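Local coordinates for sister chromatid cohesion protein (Chaetomium thermophilum, PDB 5T8V) that probably loads cohesin onto chromatin, this chain being the C-terminal HEAT-repeat part of the longer loader protein, at residues S948-I953 with K1010-I1015; P1018-S1023 with Y1053-Q1058; N1046-N1051 with A1118-H1123; R1131-T1136 with F1142-V1147. All coordinates share one frame; numbering follows the deposited sequence.

In the fold
Contacts 1, 2 and 3 cluster in one region of the helical-repeat chain, their centres about 14 to 21 Å apart, and the centre of contact 4 lies about 20 Å from that of contact 3 and about 32 Å from that of contact 1. Contact 1 pairs helices 940-960 and 1009-1016. Contact 2 sets the loop after helix 1009-1016 against helix 1050-1062, contact 3 brings the turn before that helix to helix 1115-1133, and contact 4 folds the end of helix 1115-1133 back on helix 1139-1154. Contacts 2 and 3 alternate along the chain; the others follow in series. Together they show successive helices, and the loops that join them, packed along the cohesin loader's superhelix.

Contact 1: S948-I953 with K1010-I1015; sequences SSLKGI and KLMVDI
Ile1015 meets Leu950 with one branch and Ile953 with the other, and those two meetings make up most of the contact. Its CG1 lies anti to the carbonyl carbon (chi1 -66°), which sends the CG1-CD1 arm one way and CG2 another. The arm crosses the Leu950 side chain at about a right angle, CD1 of Ile1015 resting 3.9 Å from CD2 of Leu950 and 4.2 Å from its CB. The shorter branch faces Ile953 methyl to methyl: CG2 of Ile953 is 3.7 Å from CG2 of Ile1015, and here the two side chains are set obliquely.

Leu950 has a second, looser neighbour in Met1012, one turn back from Ile1015 on helix 1009-1016. Its CD2 sits 4.2 Å from CA of Met1012, and its CD1 is 4.4 Å from CG of Met1012, so the leucine fork bears on the root of the methionine. The thioether end then leads off, and the Met1012 side chain also touches Val980 and Val1039. The contact is apolar, and three of its four touching residues are buried.

Helix 969-986 adds Tyr976 against Ile953, and Phe1000 of a loop comes to Leu950. The same Phe1000 makes a cation-pi contact with Lys951, whose NZ is also hydrogen-bonded to the His999 carbonyl.

The two short axes run nearly parallel, 23° apart, with a closest approach of 10.9 Å. Two helices pointing the same way, with helix 969-986 between them in sequence, are what an alpha-solenoid of HEAT type gives when antiparallel neighbours stack in layers.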
loop_
_atom_site.group_PDB
_atom_site.type_symbol
_atom_site.label_atom_id
_atom_site.label_comp_id
_atom_site.label_asym_id
_atom_site.label_seq_id
_atom_site.Cartn_x
_atom_site.Cartn_y
_atom_site.Cartn_z
ATOM N N SER A 948 14.806 50.487 -49.124
ATOM C CA SER A 948 16.261 50.405 -49.088
ATOM C C SER A 948 16.726 48.957 -49.177
ATOM O O SER A 948 17.697 48.652 -49.879
ATOM C CB SER A 948 16.797 51.068 -47.817
ATOM O OG SER A 948 16.260 50.463 -46.653
ATOM N N SER A 949 16.037 48.049 -48.483
ATOM C CA SER A 949 16.415 46.640 -48.540
ATOM C C SER A 949 16.266 46.087 -49.955
ATOM O O SER A 949 17.164 45.410 -50.468
ATOM C CB SER A 949 15.572 45.837 -47.551
ATOM O OG SER A 949 15.810 46.263 -46.222
ATOM N N LEU A 950 15.134 46.371 -50.604
ATOM C CA LEU A 950 14.915 45.883 -51.963
ATOM C C LEU A 950 15.958 46.445 -52.923
ATOM O O LEU A 950 16.572 45.703 -53.705
ATOM C CB LEU A 950 13.502 46.250 -52.419
ATOM C CG LEU A 950 12.373 45.559 -51.650
ATOM C CD1 LEU A 950 11.040 46.248 -51.897
ATOM C CD2 LEU A 950 12.292 44.089 -52.034
ATOM N N LYS A 951 16.163 47.765 -52.886
ATOM C CA LYS A 951 17.235 48.378 -53.663
ATOM C C LYS A 951 18.537 47.619 -53.458
ATOM O O LYS A 951 19.224 47.266 -54.421
ATOM C CB LYS A 951 17.401 49.848 -53.267
ATOM C CG LYS A 951 16.257 50.759 -53.704
ATOM C CD LYS A 951 16.327 51.074 -55.190
ATOM C CE LYS A 951 15.042 51.718 -55.688
ATOM N NZ LYS A 951 14.970 51.755 -57.176
ATOM N N GLY A 952 18.881 47.339 -52.199
ATOM C CA GLY A 952 20.068 46.546 -51.931
ATOM C C GLY A 952 20.041 45.200 -52.630
ATOM O O GLY A 952 21.067 44.726 -53.123
ATOM N N ILE A 953 18.866 44.569 -52.689
ATOM C CA ILE A 953 18.751 43.259 -53.329
ATOM C C ILE A 953 19.097 43.363 -54.811
ATOM O O ILE A 953 19.990 42.667 -55.315
ATOM C CB ILE A 953 17.343 42.675 -53.116
ATOM C CG1 ILE A 953 17.143 42.327 -51.639
ATOM C CG2 ILE A 953 17.128 41.437 -53.988
ATOM C CD1 ILE A 953 15.732 41.896 -51.279
ATOM N N LYS A 1010 3.558 41.434 -53.931
ATOM C CA LYS A 1010 4.026 40.891 -55.199
ATOM C C LYS A 1010 5.305 41.569 -55.667
ATOM O O LYS A 1010 6.078 40.969 -56.419
ATOM C CB LYS A 1010 2.940 41.029 -56.264
ATOM C CG LYS A 1010 3.427 40.736 -57.670
ATOM C CD LYS A 1010 2.284 40.378 -58.598
ATOM C CE LYS A 1010 2.768 40.243 -60.030
ATOM N NZ LYS A 1010 1.756 39.589 -60.903
ATOM N N LEU A 1011 5.544 42.815 -55.255
ATOM C CA LEU A 1011 6.805 43.466 -55.593
ATOM C C LEU A 1011 7.967 42.793 -54.874
ATOM O O LEU A 1011 8.986 42.456 -55.491
ATOM C CB LEU A 1011 6.735 44.956 -55.246
ATOM C CG LEU A 1011 7.997 45.791 -55.485
ATOM C CD1 LEU A 1011 8.479 45.668 -56.924
ATOM C CD2 LEU A 1011 7.738 47.250 -55.137
ATOM N N MET A 1012 7.820 42.573 -53.566
ATOM C CA MET A 1012 8.845 41.870 -52.805
ATOM C C MET A 1012 9.087 40.477 -53.378
ATOM O O MET A 1012 10.230 40.097 -53.666
ATOM C CB MET A 1012 8.431 41.796 -51.333
ATOM C CG MET A 1012 8.192 43.166 -50.704
ATOM S SD MET A 1012 7.787 43.130 -48.945
ATOM C CE MET A 1012 6.112 42.507 -48.982
ATOM N N VAL A 1013 8.013 39.707 -53.568
ATOM C CA VAL A 1013 8.152 38.364 -54.127
ATOM C C VAL A 1013 8.862 38.422 -55.475
ATOM O O VAL A 1013 9.810 37.670 -55.732
ATOM C CB VAL A 1013 6.773 37.689 -54.245
ATOM C CG1 VAL A 1013 6.884 36.346 -54.966
ATOM C CG2 VAL A 1013 6.157 37.498 -52.864
ATOM N N ASP A 1014 8.415 39.322 -56.353
ATOM C CA ASP A 1014 8.980 39.408 -57.696
ATOM C C ASP A 1014 10.457 39.778 -57.668
ATOM O O ASP A 1014 11.214 39.369 -58.557
ATOM C CB ASP A 1014 8.202 40.426 -58.529
ATOM C CG ASP A 1014 6.848 39.905 -58.972
ATOM O OD1 ASP A 1014 6.332 38.967 -58.329
ATOM O OD2 ASP A 1014 6.299 40.437 -59.961
ATOM N N ILE A 1015 10.887 40.553 -56.671
ATOM C CA ILE A 1015 12.293 40.933 -56.608
ATOM C C ILE A 1015 13.144 39.820 -55.999
ATOM O O ILE A 1015 14.317 39.669 -56.362
ATOM C CB ILE A 1015 12.454 42.252 -55.830
ATOM C CG1 ILE A 1015 11.786 43.397 -56.599
ATOM C CG2 ILE A 1015 13.937 42.572 -55.595
ATOM C CD1 ILE A 1015 11.741 44.714 -55.851
#

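Contact 2: P1018-S1023 with Y1053-Q1058; sequences PFAAPS and YTAFQQ
The chain leaves a short 3-10 turn at Pro1018-Phe1019 and passes helix 1050-1062 closest at Ala1020, whose CA is 6.2 Å from CA of Ala1055; an extended backbone at Ala1021 (psi 153°) then carries it on to Pro1022. This is an inter-helix loop of the HEAT-type superhelix, here the link between helices 1009-1016 and 1026-1042, laid against a helix that comes later in sequence.

Two small patches do the touching. In the inner one, the methyl of Ala1020 points at the helix and meets the flank of the Ala1055 methyl, CB to CB at 3.9 Å, and with no longer side chain on either residue the loop backbone can lie close to the helix. Leu1033 packs on Ala1020, and Val1017 on Ala1055, so the methyl pair belongs to a wider apolar layer. The Ala1020 carbonyl oxygen is hydrogen-bonded to Arg1029 NE, which ties the loop to helix 1026-1042 as well. Between these residues and helix 940-960 lies Phe1019, whose ring reaches Ile953 and also meets Phe973 and Trp1024.

The outer patch is more exposed. There the Pro1022 ring and the Gln1058 side chain cross at about a right angle. The glutamine CG stands anti to the backbone N (chi1 -170°), and the bend that follows (chi2 61°) folds the chain across the proline rather than leaving it extended. At this crossing, CD of Pro1022 lies 3.9 Å from CG of Gln1058.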
loop_
_atom_site.group_PDB
_atom_site.type_symbol
_atom_site.label_atom_id
_atom_site.label_comp_id
_atom_site.label_asym_id
_atom_site.label_seq_id
_atom_site.Cartn_x
_atom_site.Cartn_y
_atom_site.Cartn_z
ATOM N N PRO A 1018 13.638 35.398 -57.922
ATOM C CA PRO A 1018 14.622 34.996 -58.944
ATOM C C PRO A 1018 15.865 34.336 -58.374
ATOM O O PRO A 1018 16.581 33.653 -59.119
ATOM C CB PRO A 1018 14.962 36.318 -59.642
ATOM C CG PRO A 1018 13.758 37.138 -59.474
ATOM C CD PRO A 1018 13.238 36.807 -58.113
ATOM N N PHE A 1019 16.150 34.513 -57.087
ATOM C CA PHE A 1019 17.337 33.936 -56.473
ATOM C C PHE A 1019 17.084 32.563 -55.865
ATOM O O PHE A 1019 18.011 31.973 -55.300
ATOM C CB PHE A 1019 17.881 34.881 -55.399
ATOM C CG PHE A 1019 18.219 36.255 -55.909
ATOM C CD1 PHE A 1019 18.437 36.487 -57.257
ATOM C CD2 PHE A 1019 18.320 37.313 -55.035
ATOM C CE1 PHE A 1019 18.748 37.754 -57.713
ATOM C CE2 PHE A 1019 18.629 38.580 -55.482
ATOM C CZ PHE A 1019 18.843 38.802 -56.820
ATOM N N ALA A 1020 15.861 32.046 -55.960
ATOM C CA ALA A 1020 15.576 30.689 -55.518
ATOM C C ALA A 1020 15.978 29.641 -56.545
ATOM O O ALA A 1020 15.874 28.445 -56.255
ATOM C CB ALA A 1020 14.086 30.543 -55.202
ATOM N N ALA A 1021 16.430 30.056 -57.725
ATOM C CA ALA A 1021 16.785 29.107 -58.764
ATOM C C ALA A 1021 18.040 28.330 -58.370
ATOM O O ALA A 1021 18.876 28.828 -57.612
ATOM C CB ALA A 1021 17.020 29.830 -60.088
ATOM N N PRO A 1022 18.200 27.104 -58.876
ATOM C CA PRO A 1022 19.406 26.327 -58.547
ATOM C C PRO A 1022 20.688 26.947 -59.070
ATOM O O PRO A 1022 21.772 26.533 -58.641
ATOM C CB PRO A 1022 19.137 24.964 -59.201
ATOM C CG PRO A 1022 18.173 25.254 -60.297
ATOM C CD PRO A 1022 17.313 26.379 -59.803
ATOM N N SER A 1023 20.602 27.922 -59.977
ATOM C CA SER A 1023 21.800 28.560 -60.506
ATOM C C SER A 1023 22.573 29.313 -59.432
ATOM O O SER A 1023 23.765 29.581 -59.615
ATOM C CB SER A 1023 21.420 29.514 -61.638
ATOM O OG SER A 1023 20.613 28.859 -62.600
ATOM N N TYR A 1053 5.394 29.291 -57.211
ATOM C CA TYR A 1053 5.232 27.846 -57.106
ATOM C C TYR A 1053 6.115 27.090 -58.088
ATOM O O TYR A 1053 6.292 25.878 -57.924
ATOM C CB TYR A 1053 3.760 27.436 -57.276
ATOM C CG TYR A 1053 3.144 27.639 -58.646
ATOM C CD1 TYR A 1053 3.524 26.859 -59.731
ATOM C CD2 TYR A 1053 2.138 28.579 -58.839
ATOM C CE1 TYR A 1053 2.949 27.035 -60.977
ATOM C CE2 TYR A 1053 1.553 28.759 -60.080
ATOM C CZ TYR A 1053 1.962 27.983 -61.145
ATOM O OH TYR A 1053 1.385 28.159 -62.382
ATOM N N THR A 1054 6.674 27.765 -59.095
ATOM C CA THR A 1054 7.742 27.151 -59.875
ATOM C C THR A 1054 8.991 26.977 -59.022
ATOM O O THR A 1054 9.707 25.977 -59.148
ATOM C CB THR A 1054 8.053 27.994 -61.113
ATOM O OG1 THR A 1054 8.410 29.326 -60.719
ATOM C CG2 THR A 1054 6.849 28.044 -62.045
ATOM N N ALA A 1055 9.257 27.939 -58.136
ATOM C CA ALA A 1055 10.388 27.820 -57.225
ATOM C C ALA A 1055 10.119 26.777 -56.149
ATOM O O ALA A 1055 11.036 26.062 -55.732
ATOM C CB ALA A 1055 10.702 29.176 -56.594
ATOM N N PHE A 1056 8.872 26.675 -55.682
ATOM C CA PHE A 1056 8.535 25.632 -54.716
ATOM C C PHE A 1056 8.655 24.249 -55.346
ATOM O O PHE A 1056 9.278 23.345 -54.774
ATOM C CB PHE A 1056 7.122 25.856 -54.168
ATOM C CG PHE A 1056 7.010 26.997 -53.183
ATOM C CD1 PHE A 1056 8.111 27.771 -52.844
ATOM C CD2 PHE A 1056 5.793 27.284 -52.583
ATOM C CE1 PHE A 1056 7.994 28.808 -51.936
ATOM C CE2 PHE A 1056 5.673 28.322 -51.676
ATOM C CZ PHE A 1056 6.774 29.082 -51.352
ATOM N N GLN A 1057 8.062 24.063 -56.527
ATOM C CA GLN A 1057 8.225 22.801 -57.242
ATOM C C GLN A 1057 9.697 22.490 -57.468
ATOM O O GLN A 1057 10.124 21.338 -57.329
ATOM C CB GLN A 1057 7.478 22.848 -58.575
ATOM C CG GLN A 1057 5.999 22.497 -58.480
ATOM C CD GLN A 1057 5.763 21.033 -58.159
ATOM O OE1 GLN A 1057 6.695 20.298 -57.830
ATOM N NE2 GLN A 1057 4.511 20.601 -58.256
ATOM N N GLN A 1058 10.490 23.505 -57.820
ATOM C CA GLN A 1058 11.925 23.297 -57.978
ATOM C C GLN A 1058 12.550 22.811 -56.677
ATOM O O GLN A 1058 13.379 21.893 -56.678
ATOM C CB GLN A 1058 12.589 24.594 -58.442
ATOM C CG GLN A 1058 14.043 24.436 -58.872
ATOM C CD GLN A 1058 14.218 23.488 -60.048
ATOM O OE1 GLN A 1058 15.192 22.737 -60.108
ATOM N NE2 GLN A 1058 13.284 23.523 -60.992
#

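Contact 3: N1046-N1051 with A1118-H1123; sequences NYVAAN and ASATTH
The hydroxyl of Tyr1047, a residue whose CB packs on Thr1121, is held by a hydrogen bond to Ser1074 OG on helix 1065-1086. The ring leads away from residues 1118-1123 toward that bond, and across this contact Tyr1047 presents its root: CB lies 3.9 Å from CG2 of Thr1121, while the ring runs off to meet Phe1078, with the two planes at about 35°, and Phe1056.

Thr1121 divides its two branches by chemistry. Its OG1 lies between the backbone N and the carbonyl carbon (chi1 49°), where it is hydrogen-bonded to the Val1117 carbonyl oxygen one turn back. The hydroxyl is thus satisfied within its own helix, and the methyl is left to face the turn. CG2 sits against Val1048 as well as Tyr1047, at 3.9 Å from CG1 of Val1048, and the valine and threonine side chains cross at about a right angle.

Val1048 lies nearer the surface than Tyr1047. The same CG1 that meets the threonine also comes 3.8 Å from CB of Ala1120, so one valine methyl settles over two consecutive residues of the helix.

Both Tyr1047 and Val1048 are the middle residues of a type I beta turn, closed by a bond from Ala1049 N to Asn1046 O (3.2 Å). Asn1046 packs on helix 1009-1016 on another side. This tight link between helices 1026-1042 and 1050-1062, covered by a helix from further along the chain, is a short inter-helix turn of the kind that joins successive helices in a HEAT-repeat superhelix.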
loop_
_atom_site.group_PDB
_atom_site.type_symbol
_atom_site.label_atom_id
_atom_site.label_comp_id
_atom_site.label_asym_id
_atom_site.label_seq_id
_atom_site.Cartn_x
_atom_site.Cartn_y
_atom_site.Cartn_z
ATOM N N ASN A 1046 -0.141 35.407 -53.057
ATOM C CA ASN A 1046 1.110 35.254 -53.787
ATOM C C ASN A 1046 1.485 33.791 -53.984
ATOM O O ASN A 1046 2.228 33.479 -54.919
ATOM C CB ASN A 1046 2.240 35.985 -53.061
ATOM C CG ASN A 1046 2.184 37.487 -53.260
ATOM O OD1 ASN A 1046 2.023 38.247 -52.305
ATOM N ND2 ASN A 1046 2.319 37.924 -54.508
ATOM N N TYR A 1047 0.987 32.893 -53.130
ATOM C CA TYR A 1047 1.299 31.474 -53.264
ATOM C C TYR A 1047 0.962 30.950 -54.655
ATOM O O TYR A 1047 1.743 30.198 -55.251
ATOM C CB TYR A 1047 0.536 30.662 -52.216
ATOM C CG TYR A 1047 1.187 30.575 -50.853
ATOM C CD1 TYR A 1047 2.415 29.947 -50.684
ATOM C CD2 TYR A 1047 0.557 31.089 -49.728
ATOM C CE1 TYR A 1047 3.005 29.853 -49.438
ATOM C CE2 TYR A 1047 1.138 30.999 -48.477
ATOM C CZ TYR A 1047 2.361 30.380 -48.337
ATOM O OH TYR A 1047 2.940 30.290 -47.093
ATOM N N VAL A 1048 -0.201 31.331 -55.187
ATOM C CA VAL A 1048 -0.716 30.746 -56.424
ATOM C C VAL A 1048 -0.244 31.541 -57.635
ATOM O O VAL A 1048 -0.899 31.538 -58.683
ATOM C CB VAL A 1048 -2.254 30.662 -56.402
ATOM C CG1 VAL A 1048 -2.716 29.748 -55.284
ATOM C CG2 VAL A 1048 -2.875 32.049 -56.255
ATOM N N ALA A 1049 0.891 32.221 -57.505
ATOM C CA ALA A 1049 1.491 32.932 -58.624
ATOM C C ALA A 1049 2.519 32.041 -59.309
ATOM O O ALA A 1049 3.316 31.370 -58.647
ATOM C CB ALA A 1049 2.151 34.227 -58.151
ATOM N N ALA A 1050 2.492 32.036 -60.644
ATOM C CA ALA A 1050 3.470 31.264 -61.402
ATOM C C ALA A 1050 4.894 31.592 -60.978
ATOM O O ALA A 1050 5.797 30.763 -61.128
ATOM C CB ALA A 1050 3.294 31.523 -62.899
ATOM N N ASN A 1051 5.110 32.791 -60.437
ATOM C CA ASN A 1051 6.457 33.222 -60.091
ATOM C C ASN A 1051 7.027 32.433 -58.917
ATOM O O ASN A 1051 8.246 32.245 -58.839
ATOM C CB ASN A 1051 6.444 34.717 -59.774
ATOM C CG ASN A 1051 7.806 35.358 -59.927
ATOM O OD1 ASN A 1051 8.733 34.759 -60.472
ATOM N ND2 ASN A 1051 7.934 36.590 -59.451
ATOM N N ALA A 1118 -5.586 28.001 -50.667
ATOM C CA ALA A 1118 -5.149 26.868 -49.862
ATOM C C ALA A 1118 -5.348 25.554 -50.603
ATOM O O ALA A 1118 -4.463 24.692 -50.603
ATOM C CB ALA A 1118 -5.908 26.854 -48.533
ATOM N N SER A 1119 -6.504 25.383 -51.247
ATOM C CA SER A 1119 -6.755 24.142 -51.973
ATOM C C SER A 1119 -5.846 24.014 -53.188
ATOM O O SER A 1119 -5.297 22.939 -53.449
ATOM C CB SER A 1119 -8.220 24.065 -52.393
ATOM O OG SER A 1119 -8.463 22.864 -53.104
ATOM N N ALA A 1120 -5.684 25.097 -53.950
ATOM C CA ALA A 1120 -4.796 25.075 -55.107
ATOM C C ALA A 1120 -3.419 24.542 -54.728
ATOM O O ALA A 1120 -2.972 23.497 -55.225
ATOM C CB ALA A 1120 -4.689 26.481 -55.702
ATOM N N THR A 1121 -2.730 25.248 -53.829
ATOM C CA THR A 1121 -1.365 24.847 -53.502
ATOM C C THR A 1121 -1.338 23.507 -52.775
ATOM O O THR A 1121 -0.437 22.689 -52.999
ATOM C CB THR A 1121 -0.686 25.930 -52.670
ATOM O OG1 THR A 1121 -1.540 26.312 -51.585
ATOM C CG2 THR A 1121 -0.390 27.136 -53.536
ATOM N N THR A 1122 -2.319 23.264 -51.904
ATOM C CA THR A 1122 -2.405 21.979 -51.215
ATOM C C THR A 1122 -2.396 20.826 -52.211
ATOM O O THR A 1122 -1.653 19.852 -52.050
ATOM C CB THR A 1122 -3.669 21.929 -50.352
ATOM O OG1 THR A 1122 -3.537 22.844 -49.257
ATOM C CG2 THR A 1122 -3.907 20.524 -49.803
ATOM N N HIS A 1123 -3.228 20.918 -53.249
ATOM C CA HIS A 1123 -3.271 19.850 -54.238
ATOM C C HIS A 1123 -1.981 19.789 -55.043
ATOM O O HIS A 1123 -1.490 18.697 -55.348
ATOM C CB HIS A 1123 -4.477 20.030 -55.160
ATOM C CG HIS A 1123 -5.728 19.395 -54.640
ATOM N ND1 HIS A 1123 -5.971 18.042 -54.742
ATOM C CD2 HIS A 1123 -6.802 19.923 -54.006
ATOM C CE1 HIS A 1123 -7.142 17.764 -54.197
ATOM N NE2 HIS A 1123 -7.667 18.888 -53.744
#

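Contact 4: R1131-T1136 with F1142-V1147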
loop_
_atom_site.group_PDB
_atom_site.type_symbol
_atom_site.label_atom_id
_atom_site.label_comp_id
_atom_site.label_asym_id
_atom_site.label_seq_id
_atom_site.Cartn_x
_atom_site.Cartn_y
_atom_site.Cartn_z
ATOM N N ARG A 1131 5.602 12.621 -49.604
ATOM C CA ARG A 1131 6.909 11.987 -49.745
ATOM C C ARG A 1131 7.817 12.340 -48.574
ATOM O O ARG A 1131 8.420 11.458 -47.953
ATOM C CB ARG A 1131 7.557 12.402 -51.065
ATOM C CG ARG A 1131 8.947 11.809 -51.289
ATOM C CD ARG A 1131 9.618 12.386 -52.522
ATOM N NE ARG A 1131 9.710 13.843 -52.463
ATOM C CZ ARG A 1131 10.572 14.513 -51.703
ATOM N NH1 ARG A 1131 11.424 13.862 -50.918
ATOM N NH2 ARG A 1131 10.579 15.840 -51.720
ATOM N N ILE A 1132 7.931 13.632 -48.259
ATOM C CA ILE A 1132 8.792 14.044 -47.153
ATOM C C ILE A 1132 8.315 13.420 -45.847
ATOM O O ILE A 1132 9.124 13.043 -44.990
ATOM C CB ILE A 1132 8.847 15.581 -47.061
ATOM C CG1 ILE A 1132 9.513 16.160 -48.313
ATOM C CG2 ILE A 1132 9.609 16.021 -45.810
ATOM C CD1 ILE A 1132 9.426 17.670 -48.421
ATOM N N ALA A 1133 6.997 13.294 -45.677
ATOM C CA ALA A 1133 6.463 12.800 -44.412
ATOM C C ALA A 1133 6.712 11.308 -44.226
ATOM O O ALA A 1133 6.859 10.845 -43.089
ATOM C CB ALA A 1133 4.966 13.096 -44.328
ATOM N N THR A 1134 6.771 10.541 -45.316
ATOM C CA THR A 1134 6.835 9.086 -45.241
ATOM C C THR A 1134 8.177 8.528 -45.706
ATOM O O THR A 1134 8.280 7.329 -45.983
ATOM C CB THR A 1134 5.702 8.468 -46.061
ATOM O OG1 THR A 1134 5.862 8.813 -47.444
ATOM C CG2 THR A 1134 4.349 8.968 -45.570
ATOM N N SER A 1135 9.210 9.365 -45.786
ATOM C CA SER A 1135 10.523 8.927 -46.244
ATOM C C SER A 1135 11.533 8.770 -45.119
ATOM O O SER A 1135 12.457 7.959 -45.243
ATOM C CB SER A 1135 11.080 9.914 -47.275
ATOM O OG SER A 1135 10.275 9.939 -48.441
ATOM N N THR A 1136 11.387 9.522 -44.031
ATOM C CA THR A 1136 12.301 9.444 -42.903
ATOM C C THR A 1136 11.499 9.487 -41.611
ATOM O O THR A 1136 10.282 9.690 -41.612
ATOM C CB THR A 1136 13.334 10.580 -42.928
ATOM O OG1 THR A 1136 12.679 11.824 -43.202
ATOM C CG2 THR A 1136 14.396 10.315 -43.984
ATOM N N PHE A 1142 8.559 15.007 -39.322
ATOM C CA PHE A 1142 7.513 15.442 -38.403
ATOM C C PHE A 1142 6.922 16.776 -38.830
ATOM O O PHE A 1142 5.729 17.022 -38.621
ATOM C CB PHE A 1142 8.022 15.556 -36.971
ATOM C CG PHE A 1142 7.019 16.177 -36.043
ATOM C CD1 PHE A 1142 5.847 15.508 -35.725
ATOM C CD2 PHE A 1142 7.228 17.438 -35.514
ATOM C CE1 PHE A 1142 4.911 16.079 -34.884
ATOM C CE2 PHE A 1142 6.295 18.014 -34.670
ATOM C CZ PHE A 1142 5.135 17.332 -34.355
ATOM N N LEU A 1143 7.742 17.663 -39.398
ATOM C CA LEU A 1143 7.217 18.908 -39.947
ATOM C C LEU A 1143 6.269 18.622 -41.103
ATOM O O LEU A 1143 5.168 19.186 -41.178
ATOM C CB LEU A 1143 8.370 19.807 -40.396
ATOM C CG LEU A 1143 7.993 21.163 -40.998
ATOM C CD1 LEU A 1143 7.248 22.021 -39.994
ATOM C CD2 LEU A 1143 9.236 21.886 -41.495
ATOM N N ALA A 1144 6.675 17.729 -42.010
ATOM C CA ALA A 1144 5.807 17.382 -43.133
ATOM C C ALA A 1144 4.454 16.868 -42.647
ATOM O O ALA A 1144 3.400 17.387 -43.037
ATOM C CB ALA A 1144 6.491 16.346 -44.024
ATOM N N VAL A 1145 4.462 15.841 -41.791
ATOM C CA VAL A 1145 3.207 15.311 -41.268
ATOM C C VAL A 1145 2.467 16.359 -40.458
ATOM O O VAL A 1145 1.244 16.276 -40.312
ATOM C CB VAL A 1145 3.450 14.046 -40.414
ATOM C CG1 VAL A 1145 4.335 14.361 -39.244
ATOM C CG2 VAL A 1145 2.130 13.453 -39.932
ATOM N N GLU A 1146 3.180 17.340 -39.907
ATOM C CA GLU A 1146 2.508 18.420 -39.196
ATOM C C GLU A 1146 1.756 19.320 -40.163
ATOM O O GLU A 1146 0.755 19.940 -39.782
ATOM C CB GLU A 1146 3.522 19.225 -38.384
ATOM C CG GLU A 1146 2.905 20.135 -37.339
ATOM C CD GLU A 1146 3.945 20.755 -36.428
ATOM O OE1 GLU A 1146 5.138 20.417 -36.573
ATOM O OE2 GLU A 1146 3.570 21.579 -35.569
ATOM N N VAL A 1147 2.218 19.404 -41.411
ATOM C CA VAL A 1147 1.456 20.100 -42.444
ATOM C C VAL A 1147 0.283 19.248 -42.915
ATOM O O VAL A 1147 -0.839 19.748 -43.067
ATOM C CB VAL A 1147 2.385 20.488 -43.609
ATOM C CG1 VAL A 1147 1.583 20.980 -44.814
ATOM C CG2 VAL A 1147 3.366 21.558 -43.160
#
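Ala1144 and Ala1133 form the centre of this contact, where helices 1115-1133 and 1139-1154 come so near that the two CA atoms are 4.8 Å apart. The apolar contacts start from the Ala1144 methyl. Its CB lies against both the backbone and the side chain of Ala1133, 3.5 Å from the Ala1133 N and 3.6 Å from the Ala1133 CB. Ile1132 closes on the same methyl from the preceding position: with CG1 turned anti to the carbonyl carbon (chi1 -65°), the short branch is the one that reaches across, and CG2 of Ile1132 stands 3.6 Å from CB of Ala1144. In return the Ala1133 methyl spans the next step of the other helix, 3.8 Å from the Val1145 N and 4.3 Å from the Val1145 CB. Small residues on both helices make this closeness possible, and all four touching residues are buried.

The polar contacts lie around this patch rather than in it. The backbone turns out of the first helix at Thr1134, whose N bonds to Arg1131 O at 3.2 Å and whose OG1 is hydrogen-bonded to the Thr1130 carbonyl. Of the charged groups, Arg1131 has a long, weak ion pair with Glu1068, and Arg1176 makes a cation-pi contact with Phe1142.

Joined by a short loop, the two helices are consecutive members of the helical repeat array. Helix 1065-1086 packs against them through Ile1132, Leu1143 and Val1147, while helices 1163-1169 and 1175-1191 both reach Val1145.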